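Local coordinates for protein transcriptional regulator (Actinomyces oris, PDB 5V8C) that probably acts as a phosphotransferase of the LytR-Cps2A-Psr family, transferring glycan chains from a lipid-linked carrier to a cell wall-anchored surface protein, at residues Leu112-Met117 and Asn224-Ser229; Gly49-Val54 and Thr89-Pro94; Leu70-Thr75 and Leu83-Thr88; Val196-Leu201 and Thr252-Leu257. All coordinates share one frame; numbering follows the deposited sequence.

Interaction 1. Residues Leu112-Met117 and Asn224-Ser229; sequences LVTIDM and NITLDS
L112 meets D228 through main chain and carboxylate at once. Its backbone N donates to D228 OD2 at 2.8 Å, bent to 131° at the hydrogen but meeting the oxygen nearly in line with its C-O bond; D228 N returns a weak bond to L112 O at 3.3 Å. OD2 can turn back to this strand because CG of D228 stands between its own backbone N and carbonyl carbon (chi1 67°), while OD1 weakly accepts from G230 N. With an alanine at D228, L112 N would probably lose its acceptor at this end of the strand pair, and G230 N its weak one. Further along, T226 and T114 face each other as an antiparallel hydrogen-bonded pair: T114 N to T226 O is 2.8 Å and T226 N to T114 O is 2.9 Å, both straighter than the carboxylate bond. Their side chains lie alongside, pointing the same way, with CB to CB at 3.9 Å. On the face of V113 and L227, a non-hydrogen-bonded pair, the contact is chiefly apolar. I225 sends CD1 obliquely across to V113 CG1 (3.6 Å), and L227 CD2 comes to 3.9 Å from V113 CG2, lying side by side with it. I225 also packs on I123 of helix 117-126. The two strand axes approach to 4.8 Å at 158°, the geometry of adjacent antiparallel strands: 226-228 and 111-115 are neighbours in the central mixed sheet of an alpha/beta fold.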
loop_
_atom_site.group_PDB
_atom_site.type_symbol
_atom_site.label_atom_id
_atom_site.label_comp_id
_atom_site.label_asym_id
_atom_site.label_seq_id
_atom_site.Cartn_x
_atom_site.Cartn_y
_atom_site.Cartn_z
ATOM N N LEU A 112 -3.291 -10.585 6.161
ATOM C CA LEU A 112 -2.095 -9.755 6.129
ATOM C C LEU A 112 -1.071 -10.223 5.104
ATOM O O LEU A 112 -0.655 -11.390 5.127
ATOM C CB LEU A 112 -1.443 -9.625 7.526
ATOM C CG LEU A 112 -0.136 -8.786 7.555
ATOM C CD1 LEU A 112 -0.419 -7.291 7.633
ATOM C CD2 LEU A 112 0.785 -9.220 8.666
ATOM N N VAL A 113 -0.632 -9.278 4.239
ATOM C CA VAL A 113 0.412 -9.475 3.236
ATOM C C VAL A 113 1.542 -8.471 3.506
ATOM O O VAL A 113 1.288 -7.270 3.659
ATOM C CB VAL A 113 -0.105 -9.380 1.773
ATOM C CG1 VAL A 113 0.951 -9.875 0.788
ATOM C CG2 VAL A 113 -1.400 -10.162 1.595
ATOM N N THR A 114 2.777 -8.974 3.583
ATOM C CA THR A 114 3.974 -8.176 3.832
ATOM C C THR A 114 4.979 -8.399 2.707
ATOM O O THR A 114 5.209 -9.532 2.291
ATOM C CB THR A 114 4.506 -8.472 5.239
ATOM O OG1 THR A 114 3.641 -7.835 6.176
ATOM C CG2 THR A 114 5.942 -8.017 5.453
ATOM N N ILE A 115 5.506 -7.307 2.159
ATOM C CA ILE A 115 6.438 -7.360 1.037
ATOM C C ILE A 115 7.618 -6.458 1.359
ATOM O O ILE A 115 7.429 -5.275 1.650
ATOM C CB ILE A 115 5.753 -6.937 -0.312
ATOM C CG1 ILE A 115 4.299 -7.430 -0.418
ATOM C CG2 ILE A 115 6.567 -7.405 -1.519
ATOM C CD1 ILE A 115 3.428 -6.600 -1.274
ATOM N N ASP A 116 8.831 -7.007 1.297
ATOM C CA ASP A 116 10.030 -6.215 1.522
ATOM C C ASP A 116 10.530 -5.573 0.204
ATOM O O ASP A 116 9.913 -5.775 -0.845
ATOM C CB ASP A 116 11.105 -7.038 2.262
ATOM C CG ASP A 116 11.712 -8.204 1.500
ATOM O OD1 ASP A 116 12.157 -7.994 0.347
ATOM O OD2 ASP A 116 11.913 -9.273 2.117
ATOM N N MET A 117 11.624 -4.806 0.259
ATOM C CA MET A 117 12.197 -4.113 -0.899
ATOM C C MET A 117 12.593 -5.062 -2.046
ATOM O O MET A 117 12.169 -4.862 -3.183
ATOM C CB MET A 117 13.393 -3.244 -0.475
ATOM C CG MET A 117 12.999 -1.988 0.274
ATOM S SD MET A 117 14.403 -0.844 0.423
ATOM C CE MET A 117 13.989 -0.023 1.941
ATOM N N ASN A 224 7.751 -14.621 -2.724
ATOM C CA ASN A 224 8.251 -13.268 -2.457
ATOM C C ASN A 224 7.220 -12.451 -1.703
ATOM O O ASN A 224 6.978 -11.295 -2.038
ATOM C CB ASN A 224 8.665 -12.570 -3.757
ATOM C CG ASN A 224 9.955 -13.096 -4.325
ATOM O OD1 ASN A 224 11.036 -12.525 -4.119
ATOM N ND2 ASN A 224 9.873 -14.212 -5.031
ATOM N N ILE A 225 6.618 -13.074 -0.672
ATOM C CA ILE A 225 5.532 -12.543 0.142
ATOM C C ILE A 225 5.576 -13.160 1.527
ATOM O O ILE A 225 5.928 -14.332 1.683
ATOM C CB ILE A 225 4.179 -12.871 -0.583
ATOM C CG1 ILE A 225 3.777 -11.775 -1.602
ATOM C CG2 ILE A 225 2.998 -13.228 0.352
ATOM C CD1 ILE A 225 3.964 -10.431 -1.191
ATOM N N THR A 226 5.151 -12.383 2.525
ATOM C CA THR A 226 4.978 -12.855 3.886
ATOM C C THR A 226 3.479 -12.758 4.193
ATOM O O THR A 226 2.850 -11.750 3.876
ATOM C CB THR A 226 5.892 -12.087 4.846
ATOM O OG1 THR A 226 7.236 -12.183 4.378
ATOM C CG2 THR A 226 5.814 -12.608 6.267
ATOM N N LEU A 227 2.902 -13.849 4.717
ATOM C CA LEU A 227 1.487 -13.970 5.064
ATOM C C LEU A 227 1.341 -14.295 6.540
ATOM O O LEU A 227 2.175 -15.026 7.088
ATOM C CB LEU A 227 0.837 -15.131 4.283
ATOM C CG LEU A 227 0.588 -14.961 2.794
ATOM C CD1 LEU A 227 -0.027 -16.223 2.212
ATOM C CD2 LEU A 227 -0.287 -13.739 2.501
ATOM N N ASP A 228 0.225 -13.863 7.161
ATOM C CA ASP A 228 -0.052 -14.274 8.529
ATOM C C ASP A 228 -0.369 -15.772 8.509
ATOM O O ASP A 228 -0.703 -16.310 7.455
ATOM C CB ASP A 228 -1.189 -13.456 9.166
ATOM C CG ASP A 228 -2.543 -13.690 8.545
ATOM O OD1 ASP A 228 -3.263 -14.608 9.009
ATOM O OD2 ASP A 228 -2.895 -12.951 7.610
ATOM N N SER A 229 -0.230 -16.444 9.650
ATOM C CA SER A 229 -0.440 -17.885 9.761
ATOM C C SER A 229 -1.852 -18.335 9.402
ATOM O O SER A 229 -2.006 -19.414 8.840
ATOM C CB SER A 229 -0.065 -18.369 11.156
ATOM O OG SER A 229 1.286 -18.059 11.458
#

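Interaction 2. Residues Gly49-Val54 and Thr89-Pro94; sequences GSRADV and TYVPGP
Y90 lays its side chain against S50 and A52, beginning at its root. CB sits 3.8 Å from A52 CB, a purely apolar touch, and 3.7 Å from S50 O. Because CG is anti to the backbone N (chi1 -163°), the ring then runs on past S50: the carbonyl oxygen lies at the ring edge, 3.5 Å from CD2, and S50 CB is 3.8 Å from CE2. S50 OG is hydrogen-bonded to D29 O. At the far end OH packs on T114 of strand 111-115. The backbone carrying the ring is a type I beta turn from Y90 to G93, closed by G93 N to Y90 O at 2.9 Å; G93 is the N-cap of helix 94-105, and the turn leads into that helix while it packs beside the start of strand 52-60. A serine in place of Y90 would probably open a gap beside S50 and take away one of the packing partners of T114. V91, next in the turn, covers the same carbonyl: its CG2 is 3.4 Å from S50 O, and its CA-H also points there, whereas V91 N approaches at too poor an angle for a hydrogen bond. R51, whose CB points away from the turn, forms a salt bridge through NH1 with a bound phosphate that belongs to neither segment.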
loop_
_atom_site.group_PDB
_atom_site.type_symbol
_atom_site.label_atom_id
_atom_site.label_comp_id
_atom_site.label_asym_id
_atom_site.label_seq_id
_atom_site.Cartn_x
_atom_site.Cartn_y
_atom_site.Cartn_z
ATOM N N GLY A 49 13.263 -3.929 13.952
ATOM C CA GLY A 49 13.578 -2.596 13.462
ATOM C C GLY A 49 13.337 -2.447 11.974
ATOM O O GLY A 49 14.244 -2.678 11.169
ATOM N N SER A 50 12.103 -2.073 11.599
ATOM C CA SER A 50 11.701 -1.881 10.205
ATOM C C SER A 50 10.537 -0.885 10.108
ATOM O O SER A 50 9.731 -0.789 11.032
ATOM C CB SER A 50 11.321 -3.216 9.567
ATOM O OG SER A 50 11.446 -3.168 8.155
ATOM N N ARG A 51 10.457 -0.137 8.997
ATOM C CA ARG A 51 9.409 0.863 8.795
ATOM C C ARG A 51 8.478 0.480 7.652
ATOM O O ARG A 51 8.913 -0.149 6.688
ATOM C CB ARG A 51 10.018 2.249 8.534
ATOM C CG ARG A 51 10.522 2.956 9.781
ATOM C CD ARG A 51 10.594 4.452 9.556
ATOM N NE ARG A 51 11.305 5.131 10.637
ATOM C CZ ARG A 51 11.383 6.451 10.763
ATOM N NH1 ARG A 51 10.785 7.245 9.884
ATOM N NH2 ARG A 51 12.050 6.988 11.776
ATOM N N ALA A 52 7.199 0.871 7.753
ATOM C CA ALA A 52 6.209 0.592 6.712
ATOM C C ALA A 52 6.149 1.768 5.736
ATOM O O ALA A 52 5.699 2.853 6.104
ATOM C CB ALA A 52 4.845 0.350 7.341
ATOM N N ASP A 53 6.670 1.577 4.520
ATOM C CA ASP A 53 6.677 2.608 3.489
ATOM C C ASP A 53 5.318 2.692 2.809
ATOM O O ASP A 53 4.866 3.786 2.474
ATOM C CB ASP A 53 7.780 2.332 2.451
ATOM C CG ASP A 53 9.194 2.556 2.958
ATOM O OD1 ASP A 53 9.348 3.064 4.095
ATOM O OD2 ASP A 53 10.150 2.240 2.213
ATOM N N VAL A 54 4.658 1.536 2.631
ATOM C CA VAL A 54 3.353 1.430 1.976
ATOM C C VAL A 54 2.363 0.718 2.896
ATOM O O VAL A 54 2.679 -0.338 3.444
ATOM C CB VAL A 54 3.487 0.705 0.614
ATOM C CG1 VAL A 54 2.125 0.481 -0.035
ATOM C CG2 VAL A 54 4.412 1.474 -0.328
ATOM N N THR A 89 4.662 2.498 13.440
ATOM C CA THR A 89 3.976 1.358 14.068
ATOM C C THR A 89 4.566 -0.015 13.670
ATOM O O THR A 89 4.391 -0.981 14.409
ATOM C CB THR A 89 2.463 1.407 13.813
ATOM O OG1 THR A 89 2.227 1.188 12.425
ATOM C CG2 THR A 89 1.821 2.714 14.270
ATOM N N TYR A 90 5.262 -0.102 12.521
ATOM C CA TYR A 90 5.831 -1.366 12.052
ATOM C C TYR A 90 7.068 -1.835 12.836
ATOM O O TYR A 90 7.328 -3.043 12.885
ATOM C CB TYR A 90 6.121 -1.332 10.536
ATOM C CG TYR A 90 6.301 -2.723 9.966
ATOM C CD1 TYR A 90 5.246 -3.633 9.949
ATOM C CD2 TYR A 90 7.557 -3.181 9.580
ATOM C CE1 TYR A 90 5.427 -4.944 9.528
ATOM C CE2 TYR A 90 7.747 -4.491 9.147
ATOM C CZ TYR A 90 6.678 -5.369 9.122
ATOM O OH TYR A 90 6.855 -6.659 8.693
ATOM N N VAL A 91 7.808 -0.886 13.460
ATOM C CA VAL A 91 9.059 -1.107 14.212
ATOM C C VAL A 91 8.986 -2.288 15.216
ATOM O O VAL A 91 9.813 -3.190 15.092
ATOM C CB VAL A 91 9.590 0.193 14.872
ATOM C CG1 VAL A 91 10.719 -0.099 15.853
ATOM C CG2 VAL A 91 10.039 1.196 13.813
ATOM N N PRO A 92 8.037 -2.362 16.177
ATOM C CA PRO A 92 8.009 -3.536 17.062
ATOM C C PRO A 92 7.386 -4.804 16.450
ATOM O O PRO A 92 7.360 -5.849 17.099
ATOM C CB PRO A 92 7.248 -3.036 18.291
ATOM C CG PRO A 92 6.388 -1.958 17.800
ATOM C CD PRO A 92 6.954 -1.416 16.513
ATOM N N GLY A 93 6.913 -4.715 15.207
ATOM C CA GLY A 93 6.327 -5.858 14.515
ATOM C C GLY A 93 4.996 -5.588 13.843
ATOM O O GLY A 93 4.279 -4.670 14.244
ATOM N N PRO A 94 4.617 -6.415 12.836
ATOM C CA PRO A 94 3.319 -6.223 12.160
ATOM C C PRO A 94 2.135 -6.236 13.111
ATOM O O PRO A 94 1.123 -5.609 12.817
ATOM C CB PRO A 94 3.241 -7.410 11.199
ATOM C CG PRO A 94 4.215 -8.420 11.740
ATOM C CD PRO A 94 5.333 -7.579 12.282
#

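Interaction 3. Residues Leu70-Thr75 and Leu83-Thr88; sequences LPRDLT and LDRLAT. With PO4 (phosphate ion), chain C.
L86 fills the tight half of this contact, wedged against L70 and L74. Its CD2 lies 3.5 Å from L70 CB, while CD1 lies 3.8 Å from L74 CD2 with the two leucines side by side; L101 and L105 of helix 94-105 flank this apolar part by touching L70 and L74. The backbone is pinned just as closely. L86 N donates to L74 O at 2.9 Å, nearly in line with the carbonyl, and A87 N to R72 O at 2.9 Å, on a lone pair in the carbonyl plane. R72 and L74 present these oxygens from a type I turn spanning P71 to L74, and the antiparallel pair T75 with R85 then opens the two-stranded sheet of 75-77 and 83-85. The other side is loose and polar. R72, bent at chi3 (-60°), lays one guanidinium face over A87 CB, and R85 lies alongside, pointing the same way, with the two planes 77° apart. Both reach a bound phosphate only weakly: R72 NH2 to O3 at 3.5 Å and R85 NH2 to O2 at 3.3 Å. The ion probably came from the crystallisation liquor, but its place among R72, R85 and R51 is consistent with the arginine-lined pocket that holds lipid-linked phosphates in this family.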
loop_
_atom_site.group_PDB
_atom_site.type_symbol
_atom_site.label_atom_id
_atom_site.label_comp_id
_atom_site.label_asym_id
_atom_site.label_seq_id
_atom_site.Cartn_x
_atom_site.Cartn_y
_atom_site.Cartn_z
ATOM N N LEU A 70 -3.249 4.344 2.676
ATOM C CA LEU A 70 -3.096 5.078 3.932
ATOM C C LEU A 70 -1.731 5.756 3.982
ATOM O O LEU A 70 -0.713 5.060 3.931
ATOM C CB LEU A 70 -3.281 4.145 5.135
ATOM C CG LEU A 70 -4.644 3.463 5.280
ATOM C CD1 LEU A 70 -4.604 2.398 6.365
ATOM C CD2 LEU A 70 -5.750 4.467 5.569
ATOM N N PRO A 71 -1.682 7.109 4.044
ATOM C CA PRO A 71 -0.379 7.802 4.070
ATOM C C PRO A 71 0.479 7.423 5.282
ATOM O O PRO A 71 -0.023 7.396 6.402
ATOM C CB PRO A 71 -0.766 9.284 4.062
ATOM C CG PRO A 71 -2.146 9.327 4.584
ATOM C CD PRO A 71 -2.800 8.071 4.107
ATOM N N ARG A 72 1.757 7.071 5.040
ATOM C CA ARG A 72 2.712 6.603 6.055
ATOM C C ARG A 72 2.986 7.614 7.185
ATOM O O ARG A 72 3.245 7.216 8.322
ATOM C CB ARG A 72 4.030 6.151 5.389
ATOM C CG ARG A 72 4.810 7.284 4.695
ATOM C CD ARG A 72 6.136 6.854 4.074
ATOM N NE ARG A 72 7.077 6.296 5.052
ATOM C CZ ARG A 72 7.840 7.021 5.867
ATOM N NH1 ARG A 72 7.757 8.346 5.861
ATOM N NH2 ARG A 72 8.682 6.426 6.701
ATOM N N ASP A 73 2.941 8.914 6.858
ATOM C CA ASP A 73 3.208 10.011 7.791
ATOM C C ASP A 73 2.008 10.315 8.683
ATOM O O ASP A 73 2.151 11.043 9.658
ATOM C CB ASP A 73 3.692 11.269 7.042
ATOM C CG ASP A 73 2.877 11.641 5.809
ATOM O OD1 ASP A 73 2.861 10.842 4.840
ATOM O OD2 ASP A 73 2.311 12.763 5.784
ATOM N N LEU A 74 0.839 9.713 8.385
ATOM C CA LEU A 74 -0.386 9.905 9.167
ATOM C C LEU A 74 -0.217 9.402 10.613
ATOM O O LEU A 74 0.192 8.266 10.830
ATOM C CB LEU A 74 -1.570 9.216 8.463
ATOM C CG LEU A 74 -2.900 9.143 9.213
ATOM C CD1 LEU A 74 -3.723 10.418 9.021
ATOM C CD2 LEU A 74 -3.682 7.917 8.800
ATOM N N THR A 75 -0.507 10.268 11.589
ATOM C CA THR A 75 -0.402 9.962 13.016
ATOM C C THR A 75 -1.781 9.538 13.523
ATOM O O THR A 75 -2.783 10.150 13.150
ATOM C CB THR A 75 0.157 11.177 13.768
ATOM O OG1 THR A 75 1.296 11.680 13.066
ATOM C CG2 THR A 75 0.532 10.863 15.207
ATOM N N LEU A 83 0.246 8.137 20.733
ATOM C CA LEU A 83 0.242 8.437 19.300
ATOM C C LEU A 83 1.523 8.047 18.573
ATOM O O LEU A 83 2.617 8.415 19.006
ATOM C CB LEU A 83 -0.066 9.925 19.027
ATOM C CG LEU A 83 -1.345 10.518 19.626
ATOM C CD1 LEU A 83 -1.324 12.023 19.541
ATOM C CD2 LEU A 83 -2.600 9.971 18.953
ATOM N N ASP A 84 1.374 7.368 17.412
ATOM C CA ASP A 84 2.482 6.967 16.549
ATOM C C ASP A 84 2.117 7.253 15.106
ATOM O O ASP A 84 0.937 7.224 14.751
ATOM C CB ASP A 84 2.782 5.456 16.670
ATOM C CG ASP A 84 3.203 4.903 18.030
ATOM O OD1 ASP A 84 3.523 5.714 18.940
ATOM O OD2 ASP A 84 3.256 3.655 18.173
ATOM N N ARG A 85 3.130 7.455 14.249
ATOM C CA ARG A 85 2.890 7.592 12.820
ATOM C C ARG A 85 2.775 6.184 12.246
ATOM O O ARG A 85 3.446 5.266 12.732
ATOM C CB ARG A 85 4.027 8.349 12.125
ATOM C CG ARG A 85 4.041 9.845 12.395
ATOM C CD ARG A 85 5.106 10.548 11.566
ATOM N NE ARG A 85 6.397 9.870 11.670
ATOM C CZ ARG A 85 7.218 9.668 10.649
ATOM N NH1 ARG A 85 6.913 10.128 9.442
ATOM N NH2 ARG A 85 8.364 9.024 10.829
ATOM N N LEU A 86 1.925 6.015 11.219
ATOM C CA LEU A 86 1.685 4.739 10.552
ATOM C C LEU A 86 2.983 3.989 10.195
ATOM O O LEU A 86 3.083 2.787 10.426
ATOM C CB LEU A 86 0.830 4.965 9.296
ATOM C CG LEU A 86 -0.607 4.467 9.338
ATOM C CD1 LEU A 86 -1.427 5.256 10.326
ATOM C CD2 LEU A 86 -1.247 4.593 7.983
ATOM N N ALA A 87 3.982 4.705 9.677
ATOM C CA ALA A 87 5.263 4.116 9.288
ATOM C C ALA A 87 6.042 3.563 10.489
ATOM O O ALA A 87 6.740 2.555 10.374
ATOM C CB ALA A 87 6.103 5.154 8.554
ATOM N N THR A 88 5.902 4.226 11.634
ATOM C CA THR A 88 6.608 3.918 12.866
ATOM C C THR A 88 5.978 2.726 13.602
ATOM O O THR A 88 6.703 1.985 14.263
ATOM C CB THR A 88 6.743 5.210 13.683
ATOM O OG1 THR A 88 8.030 5.741 13.407
ATOM C CG2 THR A 88 6.557 5.017 15.184
HETATM P P PO4 C . 11.634 9.558 7.628
HETATM O O1 PO4 C . 12.732 9.921 8.733
HETATM O O2 PO4 C . 10.183 9.906 8.206
HETATM O O3 PO4 C . 11.708 7.994 7.298
HETATM O O4 PO4 C . 11.899 10.377 6.335
#

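Interaction 4. Residues Val196-Leu201 and Thr252-Leu257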
loop_
_atom_site.group_PDB
_atom_site.type_symbol
_atom_site.label_atom_id
_atom_site.label_comp_id
_atom_site.label_asym_id
_atom_site.label_seq_id
_atom_site.Cartn_x
_atom_site.Cartn_y
_atom_site.Cartn_z
ATOM N N VAL A 196 1.701 3.570 -8.938
ATOM C CA VAL A 196 2.340 2.262 -8.850
ATOM C C VAL A 196 1.299 1.190 -8.569
ATOM O O VAL A 196 1.245 0.212 -9.306
ATOM C CB VAL A 196 3.499 2.269 -7.828
ATOM C CG1 VAL A 196 3.901 0.858 -7.414
ATOM C CG2 VAL A 196 4.699 3.033 -8.381
ATOM N N MET A 197 0.418 1.416 -7.570
ATOM C CA MET A 197 -0.667 0.500 -7.210
ATOM C C MET A 197 -1.592 0.247 -8.382
ATOM O O MET A 197 -2.028 -0.888 -8.568
ATOM C CB MET A 197 -1.482 1.050 -6.043
ATOM C CG MET A 197 -0.942 0.661 -4.712
ATOM S SD MET A 197 -1.986 1.274 -3.386
ATOM C CE MET A 197 -0.763 1.631 -2.213
ATOM N N GLN A 198 -1.907 1.296 -9.167
ATOM C CA GLN A 198 -2.759 1.111 -10.333
ATOM C C GLN A 198 -2.003 0.360 -11.416
ATOM O O GLN A 198 -2.542 -0.600 -11.982
ATOM C CB GLN A 198 -3.335 2.443 -10.851
ATOM C CG GLN A 198 -4.326 2.286 -12.014
ATOM C CD GLN A 198 -5.461 1.311 -11.745
ATOM O OE1 GLN A 198 -6.382 1.586 -10.960
ATOM N NE2 GLN A 198 -5.456 0.173 -12.449
ATOM N N ALA A 199 -0.729 0.745 -11.649
ATOM C CA ALA A 199 0.128 0.104 -12.643
ATOM C C ALA A 199 0.337 -1.371 -12.304
ATOM O O ALA A 199 0.303 -2.206 -13.207
ATOM C CB ALA A 199 1.455 0.832 -12.754
ATOM N N VAL A 200 0.420 -1.699 -10.997
ATOM C CA VAL A 200 0.562 -3.079 -10.536
ATOM C C VAL A 200 -0.690 -3.856 -10.884
ATOM O O VAL A 200 -0.591 -4.900 -11.530
ATOM C CB VAL A 200 0.942 -3.195 -9.038
ATOM C CG1 VAL A 200 0.832 -4.638 -8.560
ATOM C CG2 VAL A 200 2.347 -2.658 -8.780
ATOM N N LEU A 201 -1.866 -3.306 -10.532
ATOM C CA LEU A 201 -3.167 -3.908 -10.819
ATOM C C LEU A 201 -3.362 -4.143 -12.318
ATOM O O LEU A 201 -3.824 -5.213 -12.722
ATOM C CB LEU A 201 -4.291 -3.014 -10.292
ATOM C CG LEU A 201 -4.838 -3.315 -8.899
ATOM C CD1 LEU A 201 -6.012 -2.425 -8.604
ATOM C CD2 LEU A 201 -5.270 -4.778 -8.759
ATOM N N THR A 252 -13.147 -1.438 -9.929
ATOM C CA THR A 252 -11.849 -1.463 -9.250
ATOM C C THR A 252 -11.409 -0.020 -9.019
ATOM O O THR A 252 -11.307 0.742 -9.976
ATOM C CB THR A 252 -10.865 -2.327 -10.043
ATOM O OG1 THR A 252 -11.078 -3.690 -9.672
ATOM C CG2 THR A 252 -9.421 -1.945 -9.808
ATOM N N THR A 253 -11.256 0.387 -7.753
ATOM C CA THR A 253 -10.974 1.784 -7.443
ATOM C C THR A 253 -9.877 1.937 -6.423
ATOM O O THR A 253 -9.810 1.156 -5.478
ATOM C CB THR A 253 -12.262 2.525 -6.987
ATOM O OG1 THR A 253 -12.645 2.070 -5.693
ATOM C CG2 THR A 253 -13.432 2.367 -7.967
ATOM N N ILE A 254 -9.026 2.964 -6.604
ATOM C CA ILE A 254 -7.931 3.290 -5.690
ATOM C C ILE A 254 -8.113 4.710 -5.194
ATOM O O ILE A 254 -8.148 5.650 -5.990
ATOM C CB ILE A 254 -6.522 3.067 -6.305
ATOM C CG1 ILE A 254 -6.287 1.585 -6.607
ATOM C CG2 ILE A 254 -5.432 3.612 -5.370
ATOM C CD1 ILE A 254 -5.470 1.324 -7.830
ATOM N N ILE A 255 -8.208 4.859 -3.876
ATOM C CA ILE A 255 -8.401 6.158 -3.250
ATOM C C ILE A 255 -7.394 6.382 -2.129
ATOM O O ILE A 255 -7.040 5.458 -1.395
ATOM C CB ILE A 255 -9.882 6.428 -2.821
ATOM C CG1 ILE A 255 -9.973 7.350 -1.585
ATOM C CG2 ILE A 255 -10.695 5.133 -2.621
ATOM C CD1 ILE A 255 -11.246 8.272 -1.504
ATOM N N ASP A 256 -6.873 7.616 -2.076
ATOM C CA ASP A 256 -5.996 8.111 -1.030
ATOM C C ASP A 256 -6.858 8.670 0.083
ATOM O O ASP A 256 -7.852 9.350 -0.187
ATOM C CB ASP A 256 -5.073 9.191 -1.583
ATOM C CG ASP A 256 -3.923 8.598 -2.367
ATOM O OD1 ASP A 256 -4.096 8.364 -3.584
ATOM O OD2 ASP A 256 -2.884 8.270 -1.742
ATOM N N LEU A 257 -6.523 8.313 1.331
ATOM C CA LEU A 257 -7.209 8.777 2.534
ATOM C C LEU A 257 -7.206 10.320 2.528
ATOM O O LEU A 257 -6.133 10.926 2.435
ATOM C CB LEU A 257 -6.439 8.238 3.753
ATOM C CG LEU A 257 -7.194 7.768 5.007
ATOM C CD1 LEU A 257 -6.826 8.599 6.205
ATOM C CD2 LEU A 257 -8.688 7.637 4.794
#
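Helix-on-sheet packing of an alpha/beta fold brings helix 182-208 over the edge strand 252-256, where L201 and Q198 receive I254. The short segments run almost antiparallel, at 165°, and their axes come no nearer than 9.6 Å, a spacing that leaves room for one layer of side chains. I254 has the largest share of the buried surface. Its CG1 is anti to the carbonyl carbon (chi1 -65°), and CD1 at the end of that branch enters between three helix residues. It rests 3.9 Å from Q198 CB, and 3.9 Å from L201 CD1, which it meets tip to tip. M197 adds a looser touch, CB to I254 CD1 at 4.4 Å, before its own chain leads off elsewhere. One turn along the helix, L201 CD1 also reaches T252 CG2 at 3.6 Å, again end against end. I254 CD1 also meets helix backbone, with Q198 CA at 3.7 Å; the interface is chiefly carbon against carbon. T252 and I254 both point to the helix, whereas T253 between them points away, as alternation along a strand requires. Strand 252-256 pairs in parallel with 65-70, and M197 and L201 also touch I67 there, so the helix spans both strands. R247 of helix 233-248 borders the contact at Q198, L201 and T252, while I255 and L257 pack on helix 272-280.

Interaction 1 is the buried one, interaction 3 is partly buried, and interactions 2 and 4 are surface contacts by exposure. Interactions 1, 2 and 4 all reach the central mixed sheet, at different strands. Their chemistry follows: interaction 1 is strand-to-strand hydrogen bonding, interaction 4 is side-chain packing of a helix on an edge strand, and interaction 2 sets a ring beside a strand start. Interactions 2 and 3 adjoin, with A52 N probably bonded to A87 O at 3.1 Å, and they share the arginine cluster at the phosphate. L257 of interaction 4 packs on L70 of interaction 3, whereas interactions 1 and 3 do not touch.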